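Local coordinates for uncharacterized metalloprotein (Deinococcus radiodurans, PDB 3GG7), which is of unknown function but binds manganese and probably hydrolyses ester bonds, perhaps as a metal-dependent DNase, at residues Glu86-Ser92 / Ser122-Ala128; Thr144-Tyr150 / Gly164-Ser168. All blocks are in the same frame, centred on the assembly; numbering follows the deposited sequence.

Overall arrangement
Contact 1 and contact 2 belong to one parallel sheet of a TIM-barrel-like fold and follow each other along the chain, each closing a beta-alpha-beta unit. Their centres lie 11 Å apart, and strands 119-124 and 143-148 are direct neighbours, joined by probable hydrogen bonds from I123 N to I146 O (2.9 Å) and from H148 N to I123 O (3.0 Å). The C-terminal ends of these strands border the metal site: E86 of contact 1 binds manganese together with H7, H9 and D196, while the nearest side-chain atom of H148 in contact 2 is about 4 Å from the ion. H124 and H148, one from each contact, are predicted ligands of a second divalent metal.

Contact 1 of 2, residues Glu86-Ser92 / Ser122-Ala128; sequences EVGLDGS and SIHSRRA. With MN (manganese (II) ion), chain B.
E86 OE2 receives H124 ND1 at 2.8 Å and a hydrogen bond from a water that itself binds the manganese, while E86 OE1 ligates the metal at 2.1 Å. The imidazole comes to the anti side of the carboxylate, 32° out of its plane, although OE2 lies close to the plane of the ring. At the other end of the ring, H124 NE2 donates to D90 OD2 at 2.8 Å, again on the anti side. Held at both nitrogens, the imidazole bridges D90, in the loop after strand 83-88, and the metal-bound E86, and its rotation is thereby fixed. CG of H124 lies anti to the backbone N (chi1 -170°), which places the ring between E86 and D90. With an alanine in place of H124, D90 OD2 would probably lose its mate and the E86 carboxylate, still held by manganese and the water, one of the bonds that fix its rotation.

Strands 83-88 and 119-124, with helix 99-115 between them in sequence, form a beta-alpha-beta unit of the TIM-barrel fold. They run parallel, V87 pairing with I123, and H124 N bonds to V87 O at 2.7 Å. The V87 side chain packs against F106 and I109 of helix 99-115, and I123 reaches helix 129-138. G88 lies beside H124 O, where a side chain would collide with that carbonyl.

Past the strands, G91 N donates to R126 O at 2.9 Å. D90 OD1 closes an Asx turn by accepting from S92 N. S92 OG bonds to the syn lone pair of D90 OD1 at 2.6 Å. That same hydroxyl receives R127 NH1 at 3.0 Å, S92 OG lying 22° out of the plane of the R127 guanidinium.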
loop_
_atom_site.group_PDB
_atom_site.type_symbol
_atom_site.label_atom_id
_atom_site.label_comp_id
_atom_site.label_asym_id
_atom_site.label_seq_id
_atom_site.Cartn_x
_atom_site.Cartn_y
_atom_site.Cartn_z
ATOM N N GLU A 86 -4.558 -3.858 -2.895
ATOM C CA GLU A 86 -3.374 -3.497 -3.666
ATOM C C GLU A 86 -3.718 -3.451 -5.153
ATOM O O GLU A 86 -4.365 -4.359 -5.688
ATOM C CB GLU A 86 -2.301 -4.561 -3.417
ATOM C CG GLU A 86 -0.984 -4.284 -4.118
ATOM C CD GLU A 86 0.190 -5.003 -3.508
ATOM O OE1 GLU A 86 -0.010 -5.803 -2.551
ATOM O OE2 GLU A 86 1.316 -4.753 -3.981
ATOM N N VAL A 87 -3.270 -2.379 -5.828
ATOM C CA VAL A 87 -3.510 -2.181 -7.268
ATOM C C VAL A 87 -2.205 -1.724 -7.895
ATOM O O VAL A 87 -1.310 -1.288 -7.167
ATOM C CB VAL A 87 -4.606 -1.164 -7.560
ATOM C CG1 VAL A 87 -5.980 -1.645 -7.034
ATOM C CG2 VAL A 87 -4.265 0.211 -6.957
ATOM N N GLY A 88 -2.061 -1.842 -9.211
ATOM C CA GLY A 88 -0.879 -1.249 -9.871
ATOM C C GLY A 88 -0.358 -2.072 -11.019
ATOM O O GLY A 88 -1.130 -2.733 -11.706
ATOM N N LEU A 89 0.950 -2.003 -11.237
ATOM C CA LEU A 89 1.578 -2.616 -12.397
ATOM C C LEU A 89 2.860 -3.277 -11.914
ATOM O O LEU A 89 3.492 -2.793 -10.961
ATOM C CB LEU A 89 1.931 -1.560 -13.469
ATOM C CG LEU A 89 0.792 -0.762 -14.082
ATOM C CD1 LEU A 89 1.301 0.383 -15.003
ATOM C CD2 LEU A 89 -0.147 -1.673 -14.857
ATOM N N ASP A 90 3.261 -4.366 -12.572
ATOM C CA ASP A 90 4.497 -5.060 -12.245
ATOM C C ASP A 90 5.220 -5.385 -13.552
ATOM O O ASP A 90 4.658 -6.034 -14.436
ATOM C CB ASP A 90 4.221 -6.331 -11.425
ATOM C CG ASP A 90 5.499 -6.972 -10.908
ATOM O OD1 ASP A 90 6.351 -7.347 -11.730
ATOM O OD2 ASP A 90 5.680 -7.101 -9.673
ATOM N N GLY A 91 6.442 -4.898 -13.671
ATOM C CA GLY A 91 7.242 -5.073 -14.868
ATOM C C GLY A 91 8.141 -6.291 -14.914
ATOM O O GLY A 91 9.085 -6.337 -15.743
ATOM N N SER A 92 7.893 -7.283 -14.061
ATOM C CA SER A 92 8.753 -8.469 -13.982
ATOM C C SER A 92 8.606 -9.278 -15.254
ATOM O O SER A 92 7.504 -9.432 -15.772
ATOM C CB SER A 92 8.388 -9.337 -12.796
ATOM O OG SER A 92 8.589 -8.654 -11.574
ATOM N N SER A 122 -3.263 2.371 -2.522
ATOM C CA SER A 122 -2.001 1.734 -2.134
ATOM C C SER A 122 -1.520 0.926 -3.333
ATOM O O SER A 122 -2.123 -0.102 -3.718
ATOM C CB SER A 122 -2.175 0.871 -0.892
ATOM O OG SER A 122 -0.935 0.364 -0.486
ATOM N N ILE A 123 -0.444 1.400 -3.955
ATOM C CA ILE A 123 -0.084 1.024 -5.310
ATOM C C ILE A 123 1.246 0.252 -5.393
ATOM O O ILE A 123 2.250 0.665 -4.816
ATOM C CB ILE A 123 -0.005 2.300 -6.194
ATOM C CG1 ILE A 123 -1.358 2.979 -6.254
ATOM C CG2 ILE A 123 0.503 1.976 -7.624
ATOM C CD1 ILE A 123 -1.281 4.406 -6.835
ATOM N N HIS A 124 1.193 -0.860 -6.133
ATOM C CA HIS A 124 2.330 -1.693 -6.543
ATOM C C HIS A 124 2.958 -1.097 -7.789
ATOM O O HIS A 124 2.241 -0.760 -8.737
ATOM C CB HIS A 124 1.770 -3.088 -6.872
ATOM C CG HIS A 124 2.792 -4.152 -7.088
ATOM N ND1 HIS A 124 3.072 -5.118 -6.147
ATOM C CD2 HIS A 124 3.536 -4.463 -8.174
ATOM C CE1 HIS A 124 3.996 -5.942 -6.611
ATOM N NE2 HIS A 124 4.277 -5.583 -7.853
ATOM N N SER A 125 4.286 -0.965 -7.803
ATOM C CA SER A 125 4.966 -0.406 -8.965
ATOM C C SER A 125 6.246 -1.117 -9.338
ATOM O O SER A 125 7.006 -0.586 -10.144
ATOM C CB SER A 125 5.291 1.090 -8.748
ATOM O OG SER A 125 6.213 1.306 -7.695
ATOM N N ARG A 126 6.515 -2.280 -8.748
ATOM C CA ARG A 126 7.785 -2.973 -8.970
ATOM C C ARG A 126 8.123 -3.133 -10.453
ATOM O O ARG A 126 7.367 -3.721 -11.241
ATOM C CB ARG A 126 7.769 -4.344 -8.329
ATOM C CG ARG A 126 9.103 -5.035 -8.427
ATOM C CD ARG A 126 8.975 -6.504 -8.102
ATOM N NE ARG A 126 10.283 -7.104 -7.886
ATOM C CZ ARG A 126 10.505 -8.411 -7.785
ATOM N NH1 ARG A 126 9.505 -9.283 -7.883
ATOM N NH2 ARG A 126 11.744 -8.848 -7.587
ATOM N N ARG A 127 9.284 -2.584 -10.821
ATOM C CA ARG A 127 9.785 -2.663 -12.199
ATOM C C ARG A 127 8.896 -1.995 -13.256
ATOM O O ARG A 127 9.032 -2.263 -14.445
ATOM C CB ARG A 127 10.137 -4.123 -12.559
ATOM C CG ARG A 127 11.194 -4.726 -11.666
ATOM C CD ARG A 127 11.205 -6.216 -11.803
ATOM N NE ARG A 127 12.376 -6.837 -11.193
ATOM C CZ ARG A 127 12.520 -8.143 -11.017
ATOM N NH1 ARG A 127 11.558 -8.977 -11.387
ATOM N NH2 ARG A 127 13.633 -8.621 -10.455
ATOM N N ALA A 128 8.010 -1.108 -12.816
ATOM C CA ALA A 128 7.044 -0.434 -13.659
ATOM C C ALA A 128 6.745 0.969 -13.142
ATOM O O ALA A 128 5.676 1.504 -13.348
ATOM C CB ALA A 128 5.766 -1.266 -13.740
HETATM MN MN MN B . 1.251 -6.109 -0.882
HETATM O O HOH W 1 2.916 -6.436 -2.010
#

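Contact 2 of 2, residues Thr144-Tyr150 / Gly164-Ser168; sequences TPILHWY and GCWFS
This is a parallel strand pairing inside the barrel sheet: strand 143-148 lies against strand 166-169, with helix 154-162 making the beta-alpha-beta crossover between them. I146, L147 and H148 pair with W166, F167 and S168 respectively; the axes of the two short segments are inclined by 35° and come within 4.3 Å. Four backbone bonds carry the register. W166 N reaches P145 O, W166 O accepts from L147 N at 2.8 Å, S168 N reaches L147 O, and W149 N reaches S168 O just beyond the end of strand 143-148. There a water bridges the two segments, donating to L147 O and S168 O, both at 2.8 Å, and accepting from Y150 N.

On the side turned to helix 154-162, L147 and F167 lie side by side and point the same way. L147 CD1 touches both F167 CE1, at 4.0 Å, and C165 SG, and the sulfur also meets the P145 ring at CG. F167 packs further on L157 and I161 of that helix. The other side carries I146, W166, H148 and S168. T144 CG2, which its first torsion sets opposite the backbone N, comes within 3.5 Å of W166 CD1; beyond it the indole meets N237, R240 and L241 of helix 227-243. I146 CG2 touches S168 N at 3.6 Å.

Toward the metal site the character becomes polar. S168 OG, held between its own backbone N and carbonyl carbon (chi1 57°), sits 3.5 Å from H148 CB, and its hydrogen-bond partner is E194 OE1, while H148 ND1 bonds to E194 OE2. A single carboxylate thus ties both strands and probably fixes the rotation of an imidazole predicted to bind a second divalent metal.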
loop_
_atom_site.group_PDB
_atom_site.type_symbol
_atom_site.label_atom_id
_atom_site.label_comp_id
_atom_site.label_asym_id
_atom_site.label_seq_id
_atom_site.Cartn_x
_atom_site.Cartn_y
_atom_site.Cartn_z
ATOM N N THR A 144 -5.551 10.028 -4.058
ATOM C CA THR A 144 -4.224 10.225 -3.473
ATOM C C THR A 144 -3.422 8.942 -3.593
ATOM O O THR A 144 -3.790 7.937 -2.973
ATOM C CB THR A 144 -4.292 10.640 -1.985
ATOM O OG1 THR A 144 -5.066 11.838 -1.889
ATOM C CG2 THR A 144 -2.864 10.870 -1.391
ATOM N N PRO A 145 -2.353 8.942 -4.401
ATOM C CA PRO A 145 -1.608 7.711 -4.630
ATOM C C PRO A 145 -0.509 7.498 -3.628
ATOM O O PRO A 145 0.354 8.366 -3.436
ATOM C CB PRO A 145 -1.010 7.911 -6.028
ATOM C CG PRO A 145 -0.906 9.397 -6.220
ATOM C CD PRO A 145 -1.898 10.042 -5.277
ATOM N N ILE A 146 -0.510 6.343 -2.976
ATOM C CA ILE A 146 0.594 5.954 -2.132
ATOM C C ILE A 146 1.389 4.887 -2.847
ATOM O O ILE A 146 0.850 3.822 -3.185
ATOM C CB ILE A 146 0.106 5.330 -0.803
ATOM C CG1 ILE A 146 -0.891 6.246 -0.099
ATOM C CG2 ILE A 146 1.303 5.046 0.090
ATOM C CD1 ILE A 146 -1.684 5.521 1.040
ATOM N N LEU A 147 2.671 5.135 -3.058
ATOM C CA LEU A 147 3.507 4.133 -3.649
ATOM C C LEU A 147 4.035 3.257 -2.546
ATOM O O LEU A 147 4.832 3.667 -1.701
ATOM C CB LEU A 147 4.638 4.783 -4.471
ATOM C CG LEU A 147 4.102 5.657 -5.591
ATOM C CD1 LEU A 147 5.301 6.189 -6.379
ATOM C CD2 LEU A 147 3.178 4.910 -6.509
ATOM N N HIS A 148 3.567 2.012 -2.544
ATOM C CA HIS A 148 3.948 1.044 -1.521
ATOM C C HIS A 148 5.263 0.351 -1.925
ATOM O O HIS A 148 5.449 -0.024 -3.083
ATOM C CB HIS A 148 2.782 0.066 -1.302
ATOM C CG HIS A 148 3.132 -1.373 -1.504
ATOM N ND1 HIS A 148 3.840 -2.104 -0.576
ATOM C CD2 HIS A 148 2.834 -2.228 -2.513
ATOM C CE1 HIS A 148 3.988 -3.342 -1.023
ATOM N NE2 HIS A 148 3.393 -3.437 -2.197
ATOM N N TRP A 149 6.185 0.267 -0.969
ATOM C CA TRP A 149 7.501 -0.357 -1.159
ATOM C C TRP A 149 8.156 0.085 -2.474
ATOM O O TRP A 149 8.511 -0.741 -3.326
ATOM C CB TRP A 149 7.368 -1.884 -1.097
ATOM C CG TRP A 149 8.666 -2.657 -0.923
ATOM C CD1 TRP A 149 9.959 -2.203 -1.100
ATOM C CD2 TRP A 149 8.780 -4.039 -0.554
ATOM N NE1 TRP A 149 10.847 -3.223 -0.872
ATOM C CE2 TRP A 149 10.157 -4.358 -0.540
ATOM C CE3 TRP A 149 7.843 -5.045 -0.249
ATOM C CZ2 TRP A 149 10.624 -5.633 -0.219
ATOM C CZ3 TRP A 149 8.309 -6.314 0.060
ATOM C CH2 TRP A 149 9.691 -6.595 0.077
ATOM N N TYR A 150 8.294 1.389 -2.632
ATOM C CA TYR A 150 8.920 1.952 -3.818
ATOM C C TYR A 150 10.379 1.483 -3.945
ATOM O O TYR A 150 11.151 1.565 -2.994
ATOM C CB TYR A 150 8.821 3.478 -3.791
ATOM C CG TYR A 150 9.438 4.101 -5.001
ATOM C CD1 TYR A 150 8.719 4.238 -6.171
ATOM C CD2 TYR A 150 10.803 4.470 -4.997
ATOM C CE1 TYR A 150 9.327 4.768 -7.337
ATOM C CE2 TYR A 150 11.396 4.989 -6.128
ATOM C CZ TYR A 150 10.664 5.132 -7.286
ATOM O OH TYR A 150 11.264 5.641 -8.414
ATOM N N GLY A 164 2.545 14.368 -6.616
ATOM C CA GLY A 164 1.743 14.320 -5.393
ATOM C C GLY A 164 1.641 12.947 -4.750
ATOM O O GLY A 164 0.706 12.697 -3.957
ATOM N N CYS A 165 2.583 12.054 -5.062
ATOM C CA CYS A 165 2.571 10.724 -4.442
ATOM C C CYS A 165 3.008 10.798 -3.002
ATOM O O CYS A 165 3.831 11.655 -2.610
ATOM C CB CYS A 165 3.487 9.745 -5.166
ATOM S SG CYS A 165 2.941 9.282 -6.816
ATOM N N TRP A 166 2.428 9.889 -2.209
ATOM C CA TRP A 166 2.900 9.538 -0.879
ATOM C C TRP A 166 3.640 8.205 -0.952
ATOM O O TRP A 166 3.653 7.584 -2.012
ATOM C CB TRP A 166 1.735 9.423 0.104
ATOM C CG TRP A 166 0.979 10.701 0.377
ATOM C CD1 TRP A 166 0.476 11.583 -0.526
ATOM C CD2 TRP A 166 0.611 11.177 1.654
ATOM N NE1 TRP A 166 -0.173 12.610 0.119
ATOM C CE2 TRP A 166 -0.112 12.373 1.465
ATOM C CE3 TRP A 166 0.834 10.710 2.955
ATOM C CZ2 TRP A 166 -0.611 13.118 2.526
ATOM C CZ3 TRP A 166 0.315 11.447 4.008
ATOM C CH2 TRP A 166 -0.371 12.649 3.782
ATOM N N PHE A 167 4.242 7.761 0.152
ATOM C CA PHE A 167 5.063 6.572 0.182
ATOM C C PHE A 167 4.849 5.806 1.451
ATOM O O PHE A 167 4.867 6.401 2.519
ATOM C CB PHE A 167 6.559 6.961 0.054
ATOM C CG PHE A 167 6.814 7.854 -1.108
ATOM C CD1 PHE A 167 7.089 7.312 -2.366
ATOM C CD2 PHE A 167 6.676 9.227 -0.983
ATOM C CE1 PHE A 167 7.253 8.127 -3.462
ATOM C CE2 PHE A 167 6.822 10.058 -2.081
ATOM C CZ PHE A 167 7.132 9.502 -3.324
ATOM N N SER A 168 4.664 4.489 1.349
ATOM C CA SER A 168 4.692 3.653 2.519
ATOM C C SER A 168 5.931 2.783 2.440
ATOM O O SER A 168 6.198 2.131 1.444
ATOM C CB SER A 168 3.377 2.846 2.702
ATOM O OG SER A 168 3.077 2.030 1.576
HETATM O O HOH W 2 7.478 3.409 -0.721
#